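Local coordinates for protein fructosyl amine:oxygen oxidoreductase (Neosartorya fumigata, PDB 4WCT) that probably uses its bound FAD to oxidise fructosyl amines (Amadori products) with molecular oxygen, thereby removing the sugar from glycated amines, at residues A[68-73]-A[288-293]; A[277-282]-A[299-304]; A[165-170]-A[340-345]. All coordinates share one frame; numbering follows the deposited sequence.

How the contacts relate
Three contacts at increasing distance from the flavin differ in chemistry. Contact 1 packs residues just before the flavin-binding strand 72-75 against the loop 288-293, by an aliphatic touch and two waters; contact 2 joins two strands of the ten-stranded mixed sheet through one glutamate and a water; contact 3 alone has a direct hydrogen bond between its segments. Contacts 2 and 3 are neighbours: L278 CD2 lies 3.8 Å from T343 CG2. Contact 1 meets contact 2 by aliphatic packing, I73 against V277. All three are partly buried; contacts 1 and 2 lie about 14 Å from the chain's centre, whereas contact 3, at about 25 Å, includes the exposed P165.

Contact 1: A[68-73]-A[288-293]; sequences NDINKI and EPDEDK. With FAD (flavin-adenine dinucleotide), chain C.
The backbones of 68-73 and 288-293 come nearest at I70 and D290, whose CA atoms are 6.7 Å apart, and the space between is bridged by one aliphatic touch and two waters. I70 CD1 reaches D290 CB at 4.0 Å, the two side chains crossing at about a right angle. With chi1 at 50°, I70 CG1 sits between the backbone N and the carbonyl carbon, and CD1 extends from it toward the aspartate. Beside this touch N71 ND2 faces E288 O, too far for a direct bond, and waters 1 and 2 fill in. Both waters accept from N71 ND2; water 2 donates to E288 O at 2.6 Å, and water 1 lies within bonding distance of the same oxygen. The amide thus reaches the carbonyl through two separate waters. Within the loop, D290 OD2 takes the amide of D292, an Asx turn, and that of K293, which extends it to an Asx motif; both come from one face of the carboxylate plane, and K293 N lies 2.8 Å from OD2. This loop links strands 284-287 and 295-310, while residues 72-73 begin an edge strand lying along the flavin. There I73 N donates to FAD O4 at 2.8 Å, and FAD N3 returns a bond to I73 O at 3.0 Å, a paired hold on the pyrimidine edge of the isoalloxazine. K72 bends at chi2 to bring NZ within 3.5 Å of FAD C5X. D69 OD2 meets K72 NZ at 2.9 Å with its anti lone pair, and K297 is a second cationic partner of that oxygen.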
loop_
_atom_site.group_PDB
_atom_site.type_symbol
_atom_site.label_atom_id
_atom_site.label_comp_id
_atom_site.label_asym_id
_atom_site.label_seq_id
_atom_site.Cartn_x
_atom_site.Cartn_y
_atom_site.Cartn_z
ATOM N N ASN A 68 -0.452 7.868 -2.308
ATOM C CA ASN A 68 -0.550 8.984 -3.249
ATOM C C ASN A 68 -0.211 8.496 -4.647
ATOM O O ASN A 68 0.936 8.595 -5.084
ATOM C CB ASN A 68 0.367 10.122 -2.844
ATOM C CG ASN A 68 0.228 11.338 -3.714
ATOM O OD1 ASN A 68 -0.497 11.331 -4.713
ATOM N ND2 ASN A 68 1.050 12.335 -3.448
ATOM N N ASP A 69 -1.216 7.892 -5.279
ATOM C CA ASP A 69 -1.043 7.221 -6.541
ATOM C C ASP A 69 -2.361 7.366 -7.296
ATOM O O ASP A 69 -3.451 7.226 -6.708
ATOM C CB ASP A 69 -0.761 5.732 -6.256
ATOM C CG ASP A 69 -0.093 5.039 -7.401
ATOM O OD1 ASP A 69 -0.387 5.442 -8.548
ATOM O OD2 ASP A 69 0.480 3.931 -7.158
ATOM N N ILE A 70 -2.275 7.553 -8.608
ATOM C CA ILE A 70 -3.489 7.680 -9.419
ATOM C C ILE A 70 -4.324 6.401 -9.474
ATOM O O ILE A 70 -5.530 6.439 -9.699
ATOM C CB ILE A 70 -3.184 8.144 -10.866
ATOM C CG1 ILE A 70 -2.091 7.298 -11.509
ATOM C CG2 ILE A 70 -2.865 9.635 -10.902
ATOM C CD1 ILE A 70 -1.981 7.470 -13.005
ATOM N N ASN A 71 -3.735 5.268 -9.131
ATOM C CA ASN A 71 -4.514 4.063 -9.008
ATOM C C ASN A 71 -3.822 3.042 -8.135
ATOM O O ASN A 71 -2.586 3.075 -7.998
ATOM C CB ASN A 71 -4.863 3.478 -10.370
ATOM C CG ASN A 71 -3.740 3.591 -11.365
ATOM O OD1 ASN A 71 -2.645 3.108 -11.128
ATOM N ND2 ASN A 71 -4.006 4.274 -12.482
ATOM N N LYS A 72 -4.625 2.153 -7.569
ATOM C CA LYS A 72 -4.173 0.948 -6.865
ATOM C C LYS A 72 -5.212 -0.145 -7.134
ATOM O O LYS A 72 -6.364 0.123 -7.517
ATOM C CB LYS A 72 -4.095 1.178 -5.329
ATOM C CG LYS A 72 -3.170 2.302 -4.919
ATOM C CD LYS A 72 -1.701 1.906 -5.008
ATOM C CE LYS A 72 -0.849 2.849 -4.183
ATOM N NZ LYS A 72 0.589 2.750 -4.522
ATOM N N ILE A 73 -4.796 -1.379 -6.912
ATOM C CA ILE A 73 -5.657 -2.549 -7.096
ATOM C C ILE A 73 -6.499 -2.767 -5.853
ATOM O O ILE A 73 -5.992 -2.679 -4.741
ATOM C CB ILE A 73 -4.805 -3.804 -7.348
ATOM C CG1 ILE A 73 -3.889 -3.594 -8.565
ATOM C CG2 ILE A 73 -5.730 -5.005 -7.497
ATOM C CD1 ILE A 73 -2.861 -4.686 -8.781
ATOM N N GLU A 288 -5.738 1.502 -16.092
ATOM C CA GLU A 288 -6.176 2.341 -17.173
ATOM C C GLU A 288 -5.724 3.797 -16.986
ATOM O O GLU A 288 -5.561 4.296 -15.868
ATOM C CB GLU A 288 -7.673 2.215 -17.415
ATOM C CG GLU A 288 -8.546 2.904 -16.403
ATOM C CD GLU A 288 -10.022 2.637 -16.650
ATOM O OE1 GLU A 288 -10.701 3.525 -17.172
ATOM O OE2 GLU A 288 -10.486 1.515 -16.336
ATOM N N PRO A 289 -5.579 4.511 -18.085
ATOM C CA PRO A 289 -5.106 5.901 -18.026
ATOM C C PRO A 289 -5.989 6.783 -17.150
ATOM O O PRO A 289 -7.222 6.625 -17.138
ATOM C CB PRO A 289 -5.183 6.345 -19.469
ATOM C CG PRO A 289 -5.033 5.063 -20.250
ATOM C CD PRO A 289 -5.738 4.028 -19.465
ATOM N N ASP A 290 -5.382 7.712 -16.409
ATOM C CA ASP A 290 -6.181 8.525 -15.491
ATOM C C ASP A 290 -7.005 9.562 -16.242
ATOM O O ASP A 290 -6.673 9.957 -17.354
ATOM C CB ASP A 290 -5.323 9.184 -14.389
ATOM C CG ASP A 290 -4.649 10.437 -14.851
ATOM O OD1 ASP A 290 -3.665 10.287 -15.597
ATOM O OD2 ASP A 290 -5.076 11.577 -14.450
ATOM N N GLU A 291 -8.056 10.021 -15.592
ATOM C CA GLU A 291 -9.030 10.903 -16.254
ATOM C C GLU A 291 -8.480 12.295 -16.491
ATOM O O GLU A 291 -8.932 12.991 -17.402
ATOM C CB GLU A 291 -10.313 10.970 -15.424
ATOM C CG GLU A 291 -10.099 11.573 -14.046
ATOM C CD GLU A 291 -11.099 11.080 -13.010
ATOM O OE1 GLU A 291 -12.310 11.112 -13.311
ATOM O OE2 GLU A 291 -10.668 10.599 -11.934
ATOM N N ASP A 292 -7.523 12.731 -15.677
ATOM C CA ASP A 292 -7.049 14.117 -15.735
ATOM C C ASP A 292 -5.858 14.318 -16.654
ATOM O O ASP A 292 -5.836 15.261 -17.434
ATOM C CB ASP A 292 -6.688 14.636 -14.349
ATOM C CG ASP A 292 -7.898 14.725 -13.437
ATOM O OD1 ASP A 292 -8.966 15.187 -13.898
ATOM O OD2 ASP A 292 -7.867 14.071 -12.386
ATOM N N LYS A 293 -4.850 13.459 -16.572
ATOM C CA LYS A 293 -3.661 13.624 -17.419
ATOM C C LYS A 293 -3.504 12.549 -18.485
ATOM O O LYS A 293 -2.548 12.583 -19.251
ATOM C CB LYS A 293 -2.387 13.629 -16.576
ATOM C CG LYS A 293 -2.321 14.743 -15.554
ATOM C CD LYS A 293 -0.910 14.832 -14.988
ATOM C CE LYS A 293 -0.779 15.929 -13.952
ATOM N NZ LYS A 293 0.653 16.082 -13.570
HETATM P PA FAD C . 1.360 5.922 3.525
HETATM O O1A FAD C . 0.147 5.980 2.642
HETATM O O2A FAD C . 2.733 5.857 2.933
HETATM O O5B FAD C . 1.262 7.166 4.480
HETATM C C5B FAD C . 2.291 7.401 5.453
HETATM C C4B FAD C . 2.243 8.877 5.833
HETATM O O4B FAD C . 3.123 9.103 6.982
HETATM C C3B FAD C . 2.699 9.824 4.728
HETATM O O3B FAD C . 1.710 10.820 4.423
HETATM C C2B FAD C . 3.971 10.460 5.297
HETATM O O2B FAD C . 4.262 11.775 4.831
HETATM C C1B FAD C . 3.728 10.360 6.804
HETATM N N9A FAD C . 4.992 10.402 7.571
HETATM C C8A FAD C . 6.179 9.865 7.238
HETATM N N7A FAD C . 7.116 10.171 8.165
HETATM C C5A FAD C . 6.464 10.847 9.146
HETATM C C6A FAD C . 6.869 11.514 10.377
HETATM N N6A FAD C . 8.145 11.461 10.797
HETATM N N1A FAD C . 5.917 12.198 11.046
HETATM C C2A FAD C . 4.633 12.252 10.668
HETATM N N3A FAD C . 4.205 11.695 9.523
HETATM C C4A FAD C . 5.080 11.004 8.752
HETATM N N1 FAD C . -1.812 -1.619 -1.901
HETATM C C2 FAD C . -3.003 -2.105 -2.396
HETATM O O2 FAD C . -3.910 -2.308 -1.591
HETATM N N3 FAD C . -3.212 -2.240 -3.708
HETATM C C4 FAD C . -2.227 -2.050 -4.612
HETATM O O4 FAD C . -2.374 -2.182 -5.858
HETATM C C4X FAD C . -0.936 -1.564 -4.157
HETATM N N5 FAD C . 0.076 -1.338 -5.037
HETATM C C5X FAD C . 1.177 -0.652 -4.600
HETATM C C6 FAD C . 2.134 -0.189 -5.497
HETATM C C7 FAD C . 3.289 0.408 -5.029
HETATM C C7M FAD C . 4.261 0.958 -6.010
HETATM C C8 FAD C . 3.463 0.609 -3.585
HETATM C C8M FAD C . 4.659 1.284 -3.021
HETATM C C9 FAD C . 2.479 0.250 -2.698
HETATM C C9A FAD C . 1.362 -0.424 -3.145
HETATM N N10 FAD C . 0.401 -0.877 -2.236
HETATM C C10 FAD C . -0.806 -1.365 -2.738
HETATM C "C1'" FAD C . 0.510 -0.775 -0.788
HETATM C "C2'" FAD C . -0.177 0.459 -0.225
HETATM O "O2'" FAD C . 0.239 1.564 -1.016
HETATM C "C3'" FAD C . 0.259 0.636 1.236
HETATM O "O3'" FAD C . 0.144 -0.612 1.936
HETATM C "C4'" FAD C . -0.560 1.718 1.946
HETATM O "O4'" FAD C . -0.686 2.856 1.094
HETATM C "C5'" FAD C . 0.190 2.117 3.210
HETATM O "O5'" FAD C . -0.584 3.092 3.909
HETATM P P FAD C . 0.065 3.865 5.159
HETATM O O1P FAD C . -0.959 4.858 5.660
HETATM O O2P FAD C . 0.637 2.811 6.077
HETATM O O3P FAD C . 1.289 4.664 4.496
HETATM O O HOH W 1 -2.832 4.677 -15.084
HETATM O O HOH W 2 -6.657 4.743 -13.573
#

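Contact 2: A[277-282]-A[299-304]; sequences VLFNIA and CDEHPG
E301 supplies the whole 299-304 side of this contact, meeting F279 at a ring edge and I281 at its carbonyl. Its CG is anti to the backbone N (chi1 -179°), which extends the side chain toward the other segment, and a bend at chi2 then turns the carboxylate. CG comes 3.3 Å from I281 O, so a methylene rather than the acid group lies against that carbonyl. The same carbon approaches F279 CE1 at 4.2 Å, near the ring plane and at its edge. Ring and carboxylate planes stand 73° apart. F279 CG is likewise anti to its backbone N, and I281 CA lies over one face of the ring, displaced toward the rim.

Both segments belong to the large mixed sheet, with 277-280 paired to strand 117-121 and 299-300 to strand 284-287. As strand 284-287 lies between them, the two backbones are linked here by side chain and solvent. Water 3 makes the solvent link: it donates to I281 O and to E301 OE2, each at 2.7 Å, and so joins the carboxylate to the carbonyl that the glutamate's CG already touches. E301 OE1 meets the amide of H302 weakly.

Where strand 277-280 ends, N280 forms an Asx turn at the start of the connection to strand 284-287: its OD1 accepts from A282 N at 2.8 Å, in the carbonyl plane, with an N-H...O angle of 162°. N280 ND2 is bonded in turn to H122. The side chain of E301 lies about 8 Å from the bound FAD.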
loop_
_atom_site.group_PDB
_atom_site.type_symbol
_atom_site.label_atom_id
_atom_site.label_comp_id
_atom_site.label_asym_id
_atom_site.label_seq_id
_atom_site.Cartn_x
_atom_site.Cartn_y
_atom_site.Cartn_z
ATOM N N VAL A 277 -7.790 -4.787 -14.212
ATOM C CA VAL A 277 -6.353 -4.756 -13.905
ATOM C C VAL A 277 -5.721 -5.970 -14.557
ATOM O O VAL A 277 -6.250 -7.068 -14.425
ATOM C CB VAL A 277 -6.141 -4.794 -12.385
ATOM C CG1 VAL A 277 -4.658 -4.842 -12.024
ATOM C CG2 VAL A 277 -6.819 -3.587 -11.729
ATOM N N LEU A 278 -4.594 -5.788 -15.250
ATOM C CA LEU A 278 -3.852 -6.933 -15.755
ATOM C C LEU A 278 -2.551 -7.071 -14.972
ATOM O O LEU A 278 -1.696 -6.182 -15.062
ATOM C CB LEU A 278 -3.539 -6.739 -17.227
ATOM C CG LEU A 278 -2.616 -7.767 -17.874
ATOM C CD1 LEU A 278 -3.265 -9.151 -17.955
ATOM C CD2 LEU A 278 -2.239 -7.305 -19.267
ATOM N N PHE A 279 -2.372 -8.212 -14.308
ATOM C CA PHE A 279 -1.227 -8.473 -13.430
ATOM C C PHE A 279 -0.582 -9.812 -13.790
ATOM O O PHE A 279 -1.244 -10.832 -13.772
ATOM C CB PHE A 279 -1.732 -8.495 -11.984
ATOM C CG PHE A 279 -0.671 -8.799 -10.951
ATOM C CD1 PHE A 279 0.624 -8.319 -11.075
ATOM C CD2 PHE A 279 -1.020 -9.487 -9.815
ATOM C CE1 PHE A 279 1.549 -8.470 -10.034
ATOM C CE2 PHE A 279 -0.104 -9.665 -8.774
ATOM C CZ PHE A 279 1.165 -9.126 -8.875
ATOM N N ASN A 280 0.701 -9.784 -14.124
ATOM C CA ASN A 280 1.539 -10.966 -14.186
ATOM C C ASN A 280 2.491 -10.935 -12.993
ATOM O O ASN A 280 3.253 -9.961 -12.806
ATOM C CB ASN A 280 2.312 -11.001 -15.513
ATOM C CG ASN A 280 3.305 -12.137 -15.586
ATOM O OD1 ASN A 280 3.957 -12.467 -14.603
ATOM N ND2 ASN A 280 3.538 -12.640 -16.776
ATOM N N ILE A 281 2.375 -11.942 -12.138
ATOM C CA ILE A 281 3.033 -11.925 -10.827
ATOM C C ILE A 281 4.555 -11.901 -10.898
ATOM O O ILE A 281 5.210 -11.675 -9.885
ATOM C CB ILE A 281 2.585 -13.108 -9.946
ATOM C CG1 ILE A 281 3.064 -14.433 -10.546
ATOM C CG2 ILE A 281 1.082 -13.060 -9.732
ATOM C CD1 ILE A 281 2.887 -15.594 -9.576
ATOM N N ALA A 282 5.138 -12.107 -12.069
ATOM C CA ALA A 282 6.586 -12.006 -12.205
ATOM C C ALA A 282 7.001 -11.009 -13.259
ATOM O O ALA A 282 8.154 -11.026 -13.685
ATOM C CB ALA A 282 7.210 -13.369 -12.483
ATOM N N CYS A 299 3.602 -0.810 -13.177
ATOM C CA CYS A 299 4.483 -1.228 -12.098
ATOM C C CYS A 299 5.184 -2.494 -12.527
ATOM O O CYS A 299 4.540 -3.447 -12.964
ATOM C CB CYS A 299 3.702 -1.532 -10.853
ATOM S SG CYS A 299 3.181 -0.081 -9.946
ATOM N N ASP A 300 6.505 -2.501 -12.464
ATOM C CA ASP A 300 7.248 -3.710 -12.724
ATOM C C ASP A 300 7.357 -4.519 -11.427
ATOM O O ASP A 300 7.780 -4.015 -10.397
ATOM C CB ASP A 300 8.643 -3.382 -13.279
ATOM C CG ASP A 300 9.474 -2.546 -12.341
ATOM O OD1 ASP A 300 9.026 -1.416 -12.017
ATOM O OD2 ASP A 300 10.581 -3.012 -11.959
ATOM N N GLU A 301 6.955 -5.785 -11.471
ATOM C CA GLU A 301 6.894 -6.573 -10.266
ATOM C C GLU A 301 8.234 -7.205 -9.965
ATOM O O GLU A 301 8.973 -7.640 -10.849
ATOM C CB GLU A 301 5.785 -7.615 -10.354
ATOM C CG GLU A 301 5.604 -8.496 -9.114
ATOM C CD GLU A 301 5.132 -7.773 -7.833
ATOM O OE1 GLU A 301 5.419 -6.577 -7.654
ATOM O OE2 GLU A 301 4.839 -8.495 -6.839
ATOM N N HIS A 302 8.565 -7.211 -8.677
ATOM C CA HIS A 302 9.840 -7.754 -8.170
ATOM C C HIS A 302 9.718 -7.789 -6.650
ATOM O O HIS A 302 8.759 -7.236 -6.071
ATOM C CB HIS A 302 11.051 -6.898 -8.602
ATOM C CG HIS A 302 10.920 -5.428 -8.295
ATOM N ND1 HIS A 302 11.052 -4.929 -7.022
ATOM C CD2 HIS A 302 10.616 -4.365 -9.080
ATOM C CE1 HIS A 302 10.825 -3.629 -7.023
ATOM N NE2 HIS A 302 10.565 -3.256 -8.266
ATOM N N PRO A 303 10.672 -8.430 -5.976
ATOM C CA PRO A 303 10.474 -8.552 -4.538
ATOM C C PRO A 303 10.684 -7.293 -3.707
ATOM O O PRO A 303 10.324 -7.284 -2.520
ATOM C CB PRO A 303 11.454 -9.663 -4.131
ATOM C CG PRO A 303 11.677 -10.435 -5.392
ATOM C CD PRO A 303 11.655 -9.412 -6.485
ATOM N N GLY A 304 11.199 -6.234 -4.339
ATOM C CA GLY A 304 11.369 -4.965 -3.661
ATOM C C GLY A 304 12.811 -4.524 -3.548
ATOM O O GLY A 304 13.760 -5.349 -3.644
HETATM O O HOH W 3 4.989 -11.142 -7.198
#

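Contact 3: A[165-170]-A[340-345]; sequences PGWKGW and LHDTMP
The C-terminal end of helix 330-343 packs here against the loop that leads into strand 168-172, with W167 and P165 meeting D342 and T343. W167 NE1 donates to D342 OD2 at 2.9 Å, with an N-H...O angle of 163°. The carboxylate oxygen lies almost in the plane of the indole, at its edge, whereas the donor reaches OD2 on the anti side, 29° out of the carboxylate plane. The six-membered part of the indole runs on along the helix to the next residue, where W167 CH2 meets T343 CG2 at 3.4 Å, an oblique approach. D342 CB also lies 3.8 Å from W167 CZ2, and the aliphatic base of the aspartate therefore backs the same ring that its oxygen bonds.

Strand 168-172 belongs to the large mixed sheet, pairing with 117-121 and 143-145, so the contact ties this sheet to the last turn of the helix. That turn closes on L340 O, which accepts from both T343 N and M344 N, the latter at 2.7 Å. T343 splits its side chain between the two neighbours: chi1 of 58° leaves OG1 between the backbone N and the carbonyl carbon, where it is bonded to F339 O one turn back, while CG2 is turned to the indole. On the solvent side P165 CD rests 3.7 Å from D342 CG, crossing the aspartate obliquely. F164 meets the indole of W167 edge-to-face, and L278 and N280 of strand 277-280 touch it as well.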
loop_
_atom_site.group_PDB
_atom_site.type_symbol
_atom_site.label_atom_id
_atom_site.label_comp_id
_atom_site.label_asym_id
_atom_site.label_seq_id
_atom_site.Cartn_x
_atom_site.Cartn_y
_atom_site.Cartn_z
ATOM N N PRO A 165 3.514 -14.299 -24.592
ATOM C CA PRO A 165 4.179 -15.587 -24.819
ATOM C C PRO A 165 4.357 -16.398 -23.539
ATOM O O PRO A 165 5.005 -15.942 -22.597
ATOM C CB PRO A 165 5.523 -15.201 -25.472
ATOM C CG PRO A 165 5.405 -13.748 -25.845
ATOM C CD PRO A 165 4.366 -13.156 -24.949
ATOM N N GLY A 166 3.710 -17.560 -23.488
ATOM C CA GLY A 166 3.711 -18.406 -22.316
ATOM C C GLY A 166 2.751 -18.038 -21.210
ATOM O O GLY A 166 2.653 -18.758 -20.219
ATOM N N TRP A 167 1.988 -16.958 -21.405
ATOM C CA TRP A 167 1.098 -16.492 -20.348
ATOM C C TRP A 167 -0.139 -17.393 -20.247
ATOM O O TRP A 167 -0.774 -17.734 -21.266
ATOM C CB TRP A 167 0.623 -15.072 -20.627
ATOM C CG TRP A 167 1.618 -13.972 -20.456
ATOM C CD1 TRP A 167 2.882 -13.883 -20.992
ATOM C CD2 TRP A 167 1.362 -12.699 -19.848
ATOM N NE1 TRP A 167 3.410 -12.656 -20.729
ATOM C CE2 TRP A 167 2.496 -11.899 -20.056
ATOM C CE3 TRP A 167 0.291 -12.176 -19.126
ATOM C CZ2 TRP A 167 2.602 -10.611 -19.540
ATOM C CZ3 TRP A 167 0.371 -10.909 -18.653
ATOM C CH2 TRP A 167 1.531 -10.126 -18.852
ATOM N N LYS A 168 -0.528 -17.672 -19.009
ATOM C CA LYS A 168 -1.866 -18.185 -18.688
ATOM C C LYS A 168 -2.334 -17.457 -17.463
ATOM O O LYS A 168 -1.545 -16.994 -16.673
ATOM C CB LYS A 168 -1.869 -19.697 -18.438
ATOM C CG LYS A 168 -1.427 -20.482 -19.676
ATOM C CD LYS A 168 -1.792 -21.949 -19.645
ATOM C CE LYS A 168 -1.251 -22.630 -20.899
ATOM N NZ LYS A 168 -2.084 -22.270 -22.074
ATOM N N GLY A 169 -3.642 -17.284 -17.334
ATOM C CA GLY A 169 -4.148 -16.567 -16.201
ATOM C C GLY A 169 -5.641 -16.715 -16.026
ATOM O O GLY A 169 -6.256 -17.603 -16.604
ATOM N N TRP A 170 -6.133 -16.014 -15.019
ATOM C CA TRP A 170 -7.531 -16.080 -14.588
ATOM C C TRP A 170 -8.080 -14.661 -14.395
ATOM O O TRP A 170 -7.462 -13.836 -13.767
ATOM C CB TRP A 170 -7.662 -16.833 -13.277
ATOM C CG TRP A 170 -7.364 -18.293 -13.360
ATOM C CD1 TRP A 170 -8.269 -19.287 -13.481
ATOM C CD2 TRP A 170 -6.069 -18.927 -13.304
ATOM N NE1 TRP A 170 -7.635 -20.509 -13.472
ATOM C CE2 TRP A 170 -6.286 -20.318 -13.399
ATOM C CE3 TRP A 170 -4.770 -18.462 -13.269
ATOM C CZ2 TRP A 170 -5.239 -21.247 -13.362
ATOM C CZ3 TRP A 170 -3.727 -19.391 -13.178
ATOM C CH2 TRP A 170 -3.977 -20.764 -13.205
ATOM N N LEU A 340 5.321 -4.403 -21.112
ATOM C CA LEU A 340 4.609 -3.795 -22.254
ATOM C C LEU A 340 4.855 -4.577 -23.541
ATOM O O LEU A 340 3.934 -4.700 -24.359
ATOM C CB LEU A 340 5.015 -2.349 -22.449
ATOM C CG LEU A 340 4.537 -1.392 -21.350
ATOM C CD1 LEU A 340 5.195 -0.061 -21.616
ATOM C CD2 LEU A 340 3.020 -1.296 -21.359
ATOM N N HIS A 341 6.075 -5.080 -23.778
ATOM C CA HIS A 341 6.300 -5.829 -25.001
ATOM C C HIS A 341 5.406 -7.049 -25.127
ATOM O O HIS A 341 4.881 -7.339 -26.212
ATOM C CB HIS A 341 7.764 -6.258 -25.199
ATOM C CG HIS A 341 8.073 -6.554 -26.634
ATOM N ND1 HIS A 341 7.839 -7.795 -27.190
ATOM C CD2 HIS A 341 8.277 -5.711 -27.680
ATOM C CE1 HIS A 341 7.921 -7.715 -28.506
ATOM N NE2 HIS A 341 8.200 -6.465 -28.830
ATOM N N ASP A 342 5.149 -7.720 -24.016
ATOM C CA ASP A 342 4.336 -8.912 -24.030
ATOM C C ASP A 342 2.851 -8.603 -24.269
ATOM O O ASP A 342 2.129 -9.468 -24.733
ATOM C CB ASP A 342 4.494 -9.657 -22.715
ATOM C CG ASP A 342 5.714 -10.568 -22.674
ATOM O OD1 ASP A 342 6.635 -10.427 -23.523
ATOM O OD2 ASP A 342 5.797 -11.323 -21.681
ATOM N N THR A 343 2.401 -7.419 -23.831
ATOM C CA THR A 343 0.975 -7.097 -23.658
ATOM C C THR A 343 0.480 -6.039 -24.644
ATOM O O THR A 343 -0.617 -6.173 -25.273
ATOM C CB THR A 343 0.722 -6.626 -22.218
ATOM O OG1 THR A 343 1.540 -5.482 -21.928
ATOM C CG2 THR A 343 1.037 -7.734 -21.217
ATOM N N MET A 344 1.243 -4.959 -24.705
ATOM C CA MET A 344 0.936 -3.744 -25.455
ATOM C C MET A 344 2.201 -3.244 -26.179
ATOM O O MET A 344 2.687 -2.148 -25.918
ATOM C CB MET A 344 0.403 -2.659 -24.500
ATOM C CG MET A 344 -0.924 -3.065 -23.892
ATOM S SD MET A 344 -1.739 -1.784 -22.915
ATOM C CE MET A 344 -0.573 -1.611 -21.564
ATOM N N PRO A 345 2.711 -4.021 -27.134
ATOM C CA PRO A 345 4.011 -3.680 -27.729
ATOM C C PRO A 345 4.007 -2.367 -28.498
ATOM O O PRO A 345 5.064 -1.739 -28.649
ATOM C CB PRO A 345 4.299 -4.866 -28.676
ATOM C CG PRO A 345 3.009 -5.601 -28.799
ATOM C CD PRO A 345 2.297 -5.399 -27.485
#